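Long-range contact in Bcl10-interacting CARD protein (Homo sapiens, PDB 4FH0), which associates with BCL10 through its caspase recruitment domain, the part modelled here, and restrains BCL10-induced activation of NF-kappa-B: residues 9-14 / 80-85. The protein carries 2 engineered substitutions. Residues are numbered along the deposited sequence; the frame is centred on the assembly and turned at random.
Sequences DRLVQD and EFYRAL. With SO4 (sulfate ion), chain C.
Tyr82 spans the gap from helix 75-88 to helix 7-18, where its OH donates a 2.6 Å hydrogen bond to Asp14 OD2 of the carboxylate. The oxygen sits at the edge of the ring, near the ring plane; seen from the carboxylate, the hydroxyl arrives on the anti side, 29° out of plane. Ser98 OG also bonds OD2, so this oxygen of the buried Asp14 has two partners. Over one face of the ring lies the Arg10 guanidinium, displaced from the ring centre, its plane tilted 27° from the ring and its CZ 4.5 Å from the Tyr82 ring centroid: a cation-pi stack. A bend at chi3 (62°) folds the arginine chain over the tyrosine, while NE bonds Ser98 OG. NH1 and NH2 grip a sulfate ion, probably picked up from the crystallisation solution, NH1 bonding O1 and O2 and NH2 sharing O1; Tyr7, His93 and Arg99 also bond the sulfate. Leu11 CD1 packs obliquely against both aromatic rings, 3.7 Å from Phe81 CE2 and 4.0 Å from Tyr82 CE1, with the engineered Met67 and Leu70 of helix 59-73 touching Leu11 and Phe81. A leucine in place of Tyr82 would probably leave Asp14 short of one donor and Arg10 without its aromatic bed. With 11.3 Å between the segment axes, the long side chains of Arg10 and Tyr82 bridge helices 7-18 and 75-88 of the CARD, a six-helix bundle of the death-domain superfamily.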
loop_
_atom_site.group_PDB
_atom_site.type_symbol
_atom_site.label_atom_id
_atom_site.label_comp_id
_atom_site.label_asym_id
_atom_site.label_seq_id
_atom_site.Cartn_x
_atom_site.Cartn_y
_atom_site.Cartn_z
ATOM N N ASP A 9 -6.164 -11.636 3.146
ATOM C CA ASP A 9 -5.369 -12.804 2.736
ATOM C C ASP A 9 -4.541 -12.503 1.493
ATOM O O ASP A 9 -3.371 -12.882 1.407
ATOM C CB ASP A 9 -6.233 -14.039 2.423
ATOM C CG ASP A 9 -7.015 -14.535 3.585
ATOM O OD1 ASP A 9 -6.464 -14.609 4.703
ATOM O OD2 ASP A 9 -8.203 -14.867 3.348
ATOM N N ARG A 10 -5.129 -11.792 0.541
ATOM C CA ARG A 10 -4.395 -11.436 -0.665
ATOM C C ARG A 10 -3.185 -10.585 -0.307
ATOM O O ARG A 10 -2.077 -10.809 -0.806
ATOM C CB ARG A 10 -5.300 -10.689 -1.651
ATOM C CG ARG A 10 -6.353 -11.583 -2.271
ATOM C CD ARG A 10 -7.165 -10.853 -3.337
ATOM N NE ARG A 10 -6.308 -10.432 -4.429
ATOM C CZ ARG A 10 -6.597 -9.481 -5.309
ATOM N NH1 ARG A 10 -7.753 -8.838 -5.265
ATOM N NH2 ARG A 10 -5.706 -9.184 -6.231
ATOM N N LEU A 11 -3.381 -9.601 0.560
ATOM C CA LEU A 11 -2.288 -8.695 0.899
ATOM C C LEU A 11 -1.151 -9.436 1.594
ATOM O O LEU A 11 0.027 -9.179 1.311
ATOM C CB LEU A 11 -2.770 -7.516 1.745
ATOM C CG LEU A 11 -1.764 -6.361 1.809
ATOM C CD1 LEU A 11 -1.434 -5.822 0.412
ATOM C CD2 LEU A 11 -2.268 -5.257 2.703
ATOM N N VAL A 12 -1.492 -10.343 2.502
ATOM C CA VAL A 12 -0.470 -11.160 3.141
ATOM C C VAL A 12 0.296 -11.932 2.085
ATOM O O VAL A 12 1.526 -11.966 2.108
ATOM C CB VAL A 12 -1.098 -12.115 4.178
ATOM C CG1 VAL A 12 -0.119 -13.246 4.566
ATOM C CG2 VAL A 12 -1.550 -11.329 5.395
ATOM N N GLN A 13 -0.424 -12.540 1.150
ATOM C CA GLN A 13 0.220 -13.312 0.094
ATOM C C GLN A 13 1.151 -12.440 -0.752
ATOM O O GLN A 13 2.265 -12.839 -1.048
ATOM C CB GLN A 13 -0.806 -13.985 -0.827
ATOM C CG GLN A 13 -0.152 -14.840 -1.900
ATOM C CD GLN A 13 -1.143 -15.473 -2.878
ATOM O OE1 GLN A 13 -2.362 -15.396 -2.700
ATOM N NE2 GLN A 13 -0.612 -16.074 -3.941
ATOM N N ASP A 14 0.690 -11.246 -1.108
ATOM C CA ASP A 14 1.405 -10.367 -2.021
ATOM C C ASP A 14 2.513 -9.537 -1.393
ATOM O O ASP A 14 3.252 -8.874 -2.114
ATOM C CB ASP A 14 0.413 -9.394 -2.671
ATOM C CG ASP A 14 -0.511 -10.058 -3.667
ATOM O OD1 ASP A 14 -0.159 -11.137 -4.188
ATOM O OD2 ASP A 14 -1.583 -9.484 -3.966
ATOM N N GLU A 80 -9.135 -1.102 -0.182
ATOM C CA GLU A 80 -8.812 0.226 -0.671
ATOM C C GLU A 80 -7.376 0.289 -1.159
ATOM O O GLU A 80 -7.091 0.972 -2.134
ATOM C CB GLU A 80 -9.084 1.282 0.406
ATOM C CG GLU A 80 -10.549 1.396 0.783
ATOM C CD GLU A 80 -11.434 1.858 -0.374
ATOM O OE1 GLU A 80 -10.955 2.569 -1.284
ATOM O OE2 GLU A 80 -12.626 1.514 -0.362
ATOM N N PHE A 81 -6.465 -0.403 -0.483
ATOM C CA PHE A 81 -5.096 -0.448 -0.955
ATOM C C PHE A 81 -5.032 -1.023 -2.370
ATOM O O PHE A 81 -4.333 -0.490 -3.225
ATOM C CB PHE A 81 -4.199 -1.256 -0.017
ATOM C CG PHE A 81 -2.839 -1.467 -0.576
ATOM C CD1 PHE A 81 -1.891 -0.458 -0.535
ATOM C CD2 PHE A 81 -2.508 -2.667 -1.173
ATOM C CE1 PHE A 81 -0.620 -0.659 -1.083
ATOM C CE2 PHE A 81 -1.268 -2.843 -1.752
ATOM C CZ PHE A 81 -0.318 -1.849 -1.693
ATOM N N TYR A 82 -5.735 -2.128 -2.629
ATOM C CA TYR A 82 -5.697 -2.716 -3.966
ATOM C C TYR A 82 -6.250 -1.767 -5.008
ATOM O O TYR A 82 -5.743 -1.713 -6.124
ATOM C CB TYR A 82 -6.400 -4.064 -4.020
ATOM C CG TYR A 82 -5.491 -5.173 -3.522
ATOM C CD1 TYR A 82 -5.513 -5.590 -2.204
ATOM C CD2 TYR A 82 -4.585 -5.777 -4.368
ATOM C CE1 TYR A 82 -4.657 -6.582 -1.760
ATOM C CE2 TYR A 82 -3.741 -6.785 -3.931
ATOM C CZ TYR A 82 -3.764 -7.178 -2.629
ATOM O OH TYR A 82 -2.897 -8.157 -2.166
ATOM N N ARG A 83 -7.285 -1.013 -4.664
ATOM C CA ARG A 83 -7.794 -0.037 -5.605
ATOM C C ARG A 83 -6.746 1.044 -5.869
ATOM O O ARG A 83 -6.512 1.435 -7.013
ATOM C CB ARG A 83 -9.098 0.586 -5.121
ATOM C CG ARG A 83 -9.544 1.710 -6.077
ATOM C CD ARG A 83 -11.006 2.038 -5.918
ATOM N NE ARG A 83 -11.390 3.302 -6.558
ATOM C CZ ARG A 83 -11.339 4.482 -5.946
ATOM N NH1 ARG A 83 -10.907 4.563 -4.692
ATOM N NH2 ARG A 83 -11.719 5.580 -6.572
ATOM N N ALA A 84 -6.078 1.515 -4.824
ATOM C CA ALA A 84 -5.051 2.539 -4.982
ATOM C C ALA A 84 -3.886 2.035 -5.826
ATOM O O ALA A 84 -3.291 2.772 -6.628
ATOM C CB ALA A 84 -4.556 3.002 -3.600
ATOM N N LEU A 85 -3.532 0.772 -5.631
ATOM C CA LEU A 85 -2.479 0.143 -6.417
ATOM C C LEU A 85 -2.863 0.046 -7.889
ATOM O O LEU A 85 -2.048 0.285 -8.778
ATOM C CB LEU A 85 -2.172 -1.244 -5.857
ATOM C CG LEU A 85 -0.934 -1.949 -6.380
ATOM C CD1 LEU A 85 0.334 -1.321 -5.840
ATOM C CD2 LEU A 85 -0.999 -3.441 -6.036
HETATM S S SO4 C . -8.210 -5.851 -7.399
HETATM O O1 SO4 C . -6.902 -6.450 -7.115
HETATM O O2 SO4 C . -9.233 -6.525 -6.607
HETATM O O3 SO4 C . -8.190 -4.417 -7.140
HETATM O O4 SO4 C . -8.520 -6.036 -8.830
#